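Local structure of sensor protein CpxA (Vibrio parahaemolyticus, 3V67) at residues A[22-27]-A[117-122]; A[82-87]-A[102-107]. The protein is probably a phosphorelay sensor histidine kinase of a two-component system, represented here by its periplasmic sensor domain, which has a PAS fold. All coordinates share one frame; numbering follows the deposited sequence.

Contact 1 (A[22-27]-A[117-122]); sequences ETRDAI and LLMYVG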
ATOM      1  N   GLU A  22     -16.838  -6.649  -4.414  1.00 46.44           N
ATOM      2  CA  GLU A  22     -18.168  -6.050  -4.416  1.00 48.84           C
ATOM      3  C   GLU A  22     -18.638  -5.618  -5.809  1.00 49.66           C
ATOM      4  O   GLU A  22     -19.775  -5.898  -6.195  1.00 57.76           O
ATOM      5  CB  GLU A  22     -18.231  -4.879  -3.432  1.00 49.30           C
ATOM      6  CG  GLU A  22     -18.184  -5.308  -1.971  1.00 51.02           C
ATOM      7  CD  GLU A  22     -18.037  -4.136  -1.018  1.00 56.49           C
ATOM      8  OE1 GLU A  22     -17.852  -2.996  -1.494  1.00 60.49           O
ATOM      9  OE2 GLU A  22     -18.107  -4.358   0.208  1.00 54.87           O
ATOM     10  N   THR A  23     -17.772  -4.947  -6.566  1.00 40.38           N
ATOM     11  CA  THR A  23     -18.155  -4.513  -7.909  1.00 40.62           C
ATOM     12  C   THR A  23     -18.203  -5.691  -8.877  1.00 37.46           C
ATOM     13  O   THR A  23     -18.920  -5.651  -9.873  1.00 38.96           O
ATOM     14  CB  THR A  23     -17.233  -3.410  -8.488  1.00 38.66           C
ATOM     15  OG1 THR A  23     -16.240  -3.998  -9.334  1.00 41.23           O
ATOM     16  CG2 THR A  23     -16.567  -2.609  -7.385  1.00 42.27           C
ATOM     17  N   ARG A  24     -17.433  -6.735  -8.585  1.00 33.28           N
ATOM     18  CA  ARG A  24     -17.492  -7.960  -9.373  1.00 27.73           C
ATOM     19  C   ARG A  24     -18.879  -8.571  -9.223  1.00 38.83           C
ATOM     20  O   ARG A  24     -19.566  -8.818 -10.216  1.00 37.39           O
ATOM     21  CB  ARG A  24     -16.417  -8.950  -8.915  1.00 19.22           C
ATOM     22  CG  ARG A  24     -16.198 -10.157  -9.834  1.00 18.04           C
ATOM     23  CD  ARG A  24     -17.141 -11.313  -9.516  1.00 18.58           C
ATOM     24  NE  ARG A  24     -17.368 -11.462  -8.081  1.00 28.35           N
ATOM     25  CZ  ARG A  24     -16.625 -12.210  -7.271  1.00 32.81           C
ATOM     26  NH1 ARG A  24     -15.592 -12.893  -7.744  1.00 34.98           N
ATOM     27  NH2 ARG A  24     -16.915 -12.272  -5.979  1.00 29.78           N
ATOM     28  N   ASP A  25     -19.280  -8.810  -7.976  1.00 38.71           N
ATOM     29  CA  ASP A  25     -20.605  -9.349  -7.680  1.00 39.11           C
ATOM     30  C   ASP A  25     -21.707  -8.468  -8.260  1.00 38.05           C
ATOM     31  O   ASP A  25     -22.714  -8.967  -8.766  1.00 33.37           O
ATOM     32  CB  ASP A  25     -20.798  -9.502  -6.168  1.00 41.53           C
ATOM     33  CG  ASP A  25     -20.209 -10.795  -5.631  1.00 47.96           C
ATOM     34  OD1 ASP A  25     -19.403 -11.427  -6.345  1.00 47.67           O
ATOM     35  OD2 ASP A  25     -20.550 -11.181  -4.493  1.00 53.92           O
ATOM     36  N   ALA A  26     -21.502  -7.155  -8.191  1.00 38.94           N
ATOM     37  CA  ALA A  26     -22.478  -6.197  -8.706  1.00 43.35           C
ATOM     38  C   ALA A  26     -22.635  -6.294 -10.221  1.00 40.47           C
ATOM     39  O   ALA A  26     -23.753  -6.306 -10.734  1.00 50.40           O
ATOM     40  CB  ALA A  26     -22.095  -4.785  -8.305  1.00 49.17           C
ATOM     41  N   ILE A  27     -21.512  -6.352 -10.930  1.00 38.94           N
ATOM     42  CA  ILE A  27     -21.520  -6.494 -12.383  1.00 39.40           C
ATOM     43  C   ILE A  27     -22.150  -7.827 -12.777  1.00 41.35           C
ATOM     44  O   ILE A  27     -22.912  -7.908 -13.748  1.00 38.39           O
ATOM     45  CB  ILE A  27     -20.093  -6.380 -12.970  1.00 32.76           C
ATOM     46  CG1 ILE A  27     -19.598  -4.933 -12.886  1.00 22.32           C
ATOM     47  CG2 ILE A  27     -20.056  -6.858 -14.411  1.00 17.18           C
ATOM     48  CD1 ILE A  27     -18.253  -4.703 -13.556  1.00 20.67           C
ATOM     49  N   LEU A 117     -14.886 -16.118 -16.675  1.00 21.24           N
ATOM     50  CA  LEU A 117     -13.824 -15.205 -17.073  1.00 17.66           C
ATOM     51  C   LEU A 117     -13.128 -14.627 -15.850  1.00 19.95           C
ATOM     52  O   LEU A 117     -13.418 -15.007 -14.714  1.00 21.13           O
ATOM     53  CB  LEU A 117     -14.403 -14.061 -17.905  1.00 20.52           C
ATOM     54  CG  LEU A 117     -15.277 -14.468 -19.091  1.00 25.54           C
ATOM     55  CD1 LEU A 117     -15.892 -13.238 -19.738  1.00 35.69           C
ATOM     56  CD2 LEU A 117     -14.468 -15.271 -20.102  1.00 20.92           C
ATOM     57  N   LEU A 118     -12.215 -13.692 -16.091  1.00 18.82           N
ATOM     58  CA  LEU A 118     -11.486 -13.038 -15.015  1.00 15.98           C
ATOM     59  C   LEU A 118     -11.563 -11.524 -15.156  1.00 19.87           C
ATOM     60  O   LEU A 118     -11.444 -10.983 -16.255  1.00 22.19           O
ATOM     61  CB  LEU A 118     -10.032 -13.506 -15.001  1.00 17.74           C
ATOM     62  CG  LEU A 118      -9.857 -15.011 -14.791  1.00 17.87           C
ATOM     63  CD1 LEU A 118      -8.546 -15.482 -15.386  1.00 19.74           C
ATOM     64  CD2 LEU A 118      -9.930 -15.352 -13.305  1.00 13.03           C
ATOM     65  N   MET A 119     -11.767 -10.852 -14.031  1.00 18.07           N
ATOM     66  CA  MET A 119     -11.913  -9.408 -13.988  1.00 11.21           C
ATOM     67  C   MET A 119     -10.685  -8.774 -13.353  1.00 16.30           C
ATOM     68  O   MET A 119     -10.060  -9.345 -12.451  1.00 15.76           O
ATOM     69  CB  MET A 119     -13.167  -9.022 -13.197  1.00 12.35           C
ATOM     70  CG  MET A 119     -13.597  -7.571 -13.373  1.00 17.27           C
ATOM     71  SD  MET A 119     -14.873  -7.060 -12.202  1.00 13.44           S
ATOM     72  CE  MET A 119     -13.867  -6.606 -10.797  1.00 10.84           C
ATOM     73  N   TYR A 120     -10.348  -7.587 -13.837  1.00 16.78           N
ATOM     74  CA  TYR A 120      -9.196  -6.846 -13.359  1.00 20.85           C
ATOM     75  C   TYR A 120      -9.606  -5.387 -13.229  1.00 21.26           C
ATOM     76  O   TYR A 120     -10.589  -4.958 -13.836  1.00 16.35           O
ATOM     77  CB  TYR A 120      -8.047  -6.943 -14.361  1.00 20.97           C
ATOM     78  CG  TYR A 120      -7.664  -8.341 -14.794  1.00 19.79           C
ATOM     79  CD1 TYR A 120      -6.544  -8.970 -14.260  1.00 24.93           C
ATOM     80  CD2 TYR A 120      -8.400  -9.021 -15.759  1.00 17.56           C
ATOM     81  CE1 TYR A 120      -6.177 -10.242 -14.664  1.00 22.68           C
ATOM     82  CE2 TYR A 120      -8.044 -10.299 -16.164  1.00 17.76           C
ATOM     83  CZ  TYR A 120      -6.933 -10.902 -15.616  1.00 18.47           C
ATOM     84  OH  TYR A 120      -6.573 -12.168 -16.016  1.00 23.61           O
ATOM     85  N   VAL A 121      -8.851  -4.625 -12.447  1.00 28.85           N
ATOM     86  CA  VAL A 121      -9.121  -3.200 -12.297  1.00 32.18           C
ATOM     87  C   VAL A 121      -7.837  -2.391 -12.438  1.00 31.84           C
ATOM     88  O   VAL A 121      -6.863  -2.621 -11.723  1.00 39.25           O
ATOM     89  CB  VAL A 121      -9.793  -2.879 -10.938  1.00 25.34           C
ATOM     90  CG1 VAL A 121      -9.997  -1.385 -10.788  1.00 21.37           C
ATOM     91  CG2 VAL A 121     -11.121  -3.606 -10.809  1.00 28.36           C
ATOM     92  N   GLY A 122      -7.840  -1.451 -13.377  1.00 27.45           N
ATOM     93  CA  GLY A 122      -6.726  -0.545 -13.564  1.00 32.53           C
ATOM     94  C   GLY A 122      -7.079   0.818 -13.008  1.00 33.99           C
ATOM     95  O   GLY A 122      -8.224   1.250 -13.088  1.00 30.82           O
TER
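Arg-24 and Met-119 mark the closest backbone approach, with their CA atoms 7.4 Å apart, and the N-to-C directions of 22-27 and 117-122 differ by 129°. The contact rests on Met-119. Its CG is anti to the backbone N (chi1 -166°), and the chain stays extended at chi2, so the sulfur is carried out to the helix. A bend at chi3 then lays the methyl along the helix surface. Met-119 CE touches Thr-23 OG1 at 3.8 Å and Arg-24 CB at 3.9 Å. Met-119 SD lies 4.0 Å from Arg-24 CA and 4.3 Å from Ile-27 CD1. No hydrogen bond joins the two segments. Arg-24 offers Met-119 the aliphatic root of its side chain, while bends at chi2 and chi3 turn the guanidinium away. Arg-24 NE and NH2 both donate to Asp-25 OD1, each at 2.7 Å, in a salt bridge that ties the charged end to its own helix. Arg-24 NH1 is hydrogen-bonded to Pro-109 O. Thr-23 also packs on Arg-134, and Ile-27 on Asp-137, both of the second subunit. Helix 14-30 lies on one face of the antiparallel sheet, where Met-119 also meets Val-108 of strand 102-112 and Val-58 and Phe-60 of strand 57-61.

Contact 2 (A[82-87]-A[102-107]); sequences QNFVTS and YMIAGP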
ATOM      1  N   GLN A  82      -2.265  -6.254 -20.762  1.00 45.12           N
ATOM      2  CA  GLN A  82      -1.754  -7.454 -21.419  1.00 50.19           C
ATOM      3  C   GLN A  82      -0.543  -8.008 -20.681  1.00 44.29           C
ATOM      4  O   GLN A  82      -0.476  -9.209 -20.363  1.00 39.76           O
ATOM      5  CB  GLN A  82      -1.393  -7.163 -22.876  1.00 65.16           C
ATOM      6  CG  GLN A  82      -0.604  -8.272 -23.561  1.00 79.35           C
ATOM      7  CD  GLN A  82      -1.444  -9.497 -23.894  1.00 88.61           C
ATOM      8  OE1 GLN A  82      -2.598  -9.612 -23.480  1.00 86.84           O
ATOM      9  NE2 GLN A  82      -0.864 -10.417 -24.655  1.00 97.02           N
ATOM     10  N   ASN A  83       0.409  -7.121 -20.401  1.00 44.68           N
ATOM     11  CA  ASN A  83       1.588  -7.504 -19.640  1.00 46.43           C
ATOM     12  C   ASN A  83       1.214  -8.141 -18.306  1.00 43.73           C
ATOM     13  O   ASN A  83       1.767  -9.176 -17.936  1.00 42.42           O
ATOM     14  CB  ASN A  83       2.504  -6.303 -19.411  1.00 49.50           C
ATOM     15  CG  ASN A  83       3.775  -6.677 -18.676  1.00 54.58           C
ATOM     16  OD1 ASN A  83       3.814  -6.689 -17.447  1.00 55.15           O
ATOM     17  ND2 ASN A  83       4.822  -6.996 -19.428  1.00 56.40           N
ATOM     18  N   PHE A  84       0.266  -7.528 -17.600  1.00 30.92           N
ATOM     19  CA  PHE A  84      -0.188  -8.047 -16.312  1.00 27.01           C
ATOM     20  C   PHE A  84      -0.730  -9.461 -16.445  1.00 32.25           C
ATOM     21  O   PHE A  84      -0.367 -10.349 -15.670  1.00 32.54           O
ATOM     22  CB  PHE A  84      -1.256  -7.138 -15.696  1.00 26.91           C
ATOM     23  CG  PHE A  84      -1.668  -7.543 -14.307  1.00 32.49           C
ATOM     24  CD1 PHE A  84      -0.978  -7.072 -13.203  1.00 30.99           C
ATOM     25  CD2 PHE A  84      -2.743  -8.396 -14.106  1.00 28.85           C
ATOM     26  CE1 PHE A  84      -1.351  -7.444 -11.924  1.00 26.06           C
ATOM     27  CE2 PHE A  84      -3.119  -8.770 -12.831  1.00 26.82           C
ATOM     28  CZ  PHE A  84      -2.421  -8.292 -11.738  1.00 24.72           C
ATOM     29  N   VAL A  85      -1.601  -9.661 -17.429  1.00 36.57           N
ATOM     30  CA  VAL A  85      -2.221 -10.960 -17.658  1.00 33.80           C
ATOM     31  C   VAL A  85      -1.175 -12.034 -17.932  1.00 37.43           C
ATOM     32  O   VAL A  85      -1.242 -13.131 -17.369  1.00 30.13           O
ATOM     33  CB  VAL A  85      -3.231 -10.909 -18.822  1.00 34.45           C
ATOM     34  CG1 VAL A  85      -3.686 -12.312 -19.202  1.00 36.10           C
ATOM     35  CG2 VAL A  85      -4.420 -10.036 -18.453  1.00 29.15           C
ATOM     36  N   THR A  86      -0.200 -11.722 -18.780  1.00 42.90           N
ATOM     37  CA  THR A  86       0.844 -12.701 -19.075  1.00 47.02           C
ATOM     38  C   THR A  86       1.885 -12.819 -17.955  1.00 49.10           C
ATOM     39  O   THR A  86       2.725 -13.719 -17.975  1.00 53.12           O
ATOM     40  CB  THR A  86       1.548 -12.414 -20.419  1.00 51.61           C
ATOM     41  OG1 THR A  86       1.992 -11.051 -20.450  1.00 57.13           O
ATOM     42  CG2 THR A  86       0.595 -12.660 -21.581  1.00 48.91           C
ATOM     43  N   SER A  87       1.819 -11.918 -16.976  1.00 44.50           N
ATOM     44  CA  SER A  87       2.767 -11.921 -15.861  1.00 38.53           C
ATOM     45  C   SER A  87       2.255 -12.672 -14.633  1.00 37.47           C
ATOM     46  O   SER A  87       2.996 -12.860 -13.668  1.00 38.23           O
ATOM     47  CB  SER A  87       3.127 -10.490 -15.453  1.00 32.25           C
ATOM     48  OG  SER A  87       3.625  -9.748 -16.551  1.00 39.81           O
ATOM     49  N   TYR A 102       0.310   3.739 -13.289  1.00 52.14           N
ATOM     50  CA  TYR A 102      -0.945   3.015 -13.465  1.00 44.20           C
ATOM     51  C   TYR A 102      -0.904   1.642 -12.803  1.00 40.47           C
ATOM     52  O   TYR A 102      -0.261   0.721 -13.300  1.00 41.42           O
ATOM     53  CB  TYR A 102      -1.265   2.869 -14.952  1.00 44.16           C
ATOM     54  CG  TYR A 102      -2.692   2.465 -15.251  1.00 41.55           C
ATOM     55  CD1 TYR A 102      -3.750   3.322 -14.972  1.00 37.15           C
ATOM     56  CD2 TYR A 102      -2.980   1.235 -15.828  1.00 35.25           C
ATOM     57  CE1 TYR A 102      -5.053   2.961 -15.248  1.00 39.03           C
ATOM     58  CE2 TYR A 102      -4.284   0.865 -16.110  1.00 37.02           C
ATOM     59  CZ  TYR A 102      -5.315   1.733 -15.818  1.00 41.46           C
ATOM     60  OH  TYR A 102      -6.615   1.373 -16.096  1.00 44.61           O
ATOM     61  N   MET A 103      -1.596   1.515 -11.676  1.00 33.14           N
ATOM     62  CA  MET A 103      -1.667   0.253 -10.951  1.00 31.45           C
ATOM     63  C   MET A 103      -2.726  -0.669 -11.548  1.00 29.85           C
ATOM     64  O   MET A 103      -3.800  -0.221 -11.950  1.00 37.30           O
ATOM     65  CB  MET A 103      -1.990   0.504  -9.477  1.00 33.76           C
ATOM     66  CG  MET A 103      -1.917  -0.741  -8.609  1.00 31.68           C
ATOM     67  SD  MET A 103      -0.219  -1.168  -8.187  1.00 21.62           S
ATOM     68  CE  MET A 103       0.118   0.064  -6.939  1.00 23.76           C
ATOM     69  N   ILE A 104      -2.422  -1.959 -11.599  1.00 27.64           N
ATOM     70  CA  ILE A 104      -3.370  -2.945 -12.095  1.00 27.79           C
ATOM     71  C   ILE A 104      -3.532  -4.093 -11.110  1.00 28.80           C
ATOM     72  O   ILE A 104      -2.545  -4.699 -10.687  1.00 31.11           O
ATOM     73  CB  ILE A 104      -2.939  -3.495 -13.458  1.00 31.21           C
ATOM     74  CG1 ILE A 104      -3.158  -2.434 -14.538  1.00 23.90           C
ATOM     75  CG2 ILE A 104      -3.708  -4.763 -13.785  1.00 28.68           C
ATOM     76  CD1 ILE A 104      -2.825  -2.901 -15.923  1.00 19.54           C
ATOM     77  N   ALA A 105      -4.779  -4.387 -10.751  1.00 21.07           N
ATOM     78  CA  ALA A 105      -5.063  -5.412  -9.752  1.00 16.46           C
ATOM     79  C   ALA A 105      -5.958  -6.526 -10.292  1.00 16.51           C
ATOM     80  O   ALA A 105      -6.912  -6.271 -11.027  1.00 23.86           O
ATOM     81  CB  ALA A 105      -5.690  -4.776  -8.514  1.00 14.11           C
ATOM     82  N   GLY A 106      -5.644  -7.760  -9.915  1.00 15.99           N
ATOM     83  CA  GLY A 106      -6.425  -8.916 -10.327  1.00 13.06           C
ATOM     84  C   GLY A 106      -5.598 -10.191 -10.357  1.00 17.25           C
ATOM     85  O   GLY A 106      -4.452 -10.203  -9.910  1.00 19.76           O
ATOM     86  N   PRO A 107      -6.174 -11.279 -10.886  1.00 18.46           N
ATOM     87  CA  PRO A 107      -7.543 -11.337 -11.393  1.00 17.37           C
ATOM     88  C   PRO A 107      -8.510 -11.777 -10.307  1.00 18.37           C
ATOM     89  O   PRO A 107      -8.076 -12.382  -9.324  1.00 14.64           O
ATOM     90  CB  PRO A 107      -7.457 -12.440 -12.443  1.00 19.42           C
ATOM     91  CG  PRO A 107      -6.459 -13.392 -11.875  1.00 18.20           C
ATOM     92  CD  PRO A 107      -5.441 -12.532 -11.154  1.00 25.21           C
TER
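Phe-84 O accepts a hydrogen bond from the backbone N of Ser-87, 3.0 Å away, and the ring of the same Phe-84 reaches across to Ile-104 and Gly-106. The segment axes are 9.6 Å apart at closest, with 41° between their directions. With CG anti to the backbone N of Phe-84 (chi1 -174°), the ring projects from helix to strand. Ile-104 supplies its CG2 branch to one ring face. In this CH-pi contact Ile-104 CG2 lies 3.6 Å from the centroid of the Phe-84 ring, 18° off the normal. Ile-104 CG2 is offset toward the rim, 3.5 Å from Phe-84 CG. The far end of the ring meets backbone. Phe-84 CE1 lies 3.2 Å from Ile-104 O, and Phe-84 CZ lies 3.3 Å from Gly-106 O, which sits at the ring edge near its plane. Gly-106 has a positive phi, a conformation in which a side chain would crowd the preceding carbonyl O, and the peptide to Pro-107 is cis. The chain thus takes an unusual course just where the ring rests. Every touching residue is buried. Phe-84 also packs on Arg-97 and Tyr-99 of strand 95-99, and Ile-104 on Ala-80 and Met-81, so helix 75-87 lies over the neighbouring strands 95-99 and 102-112.

In the fold
Contacts 1 and 2 attach two helices to adjacent antiparallel strands of one sheet, with contact centres 14 Å apart. Both segments of contact 2 fall between 22-27 and 117-122 in the chain. The strands meet directly: Val-121 O and Ala-105 N are 2.9 Å apart, a probable hydrogen bond. Tyr-120 also joins the contacts, with Tyr-120 CE1 3.4 Å from Pro-107 CB. Its ring points to the other side of the strand from Met-119 and packs on Met-81 and Val-85 of helix 75-87. The sheet is therefore sandwiched between helices 14-30 and 75-87, in keeping with a PAS-type sensor domain. Of the two contacts, contact 1 alone touches the second subunit.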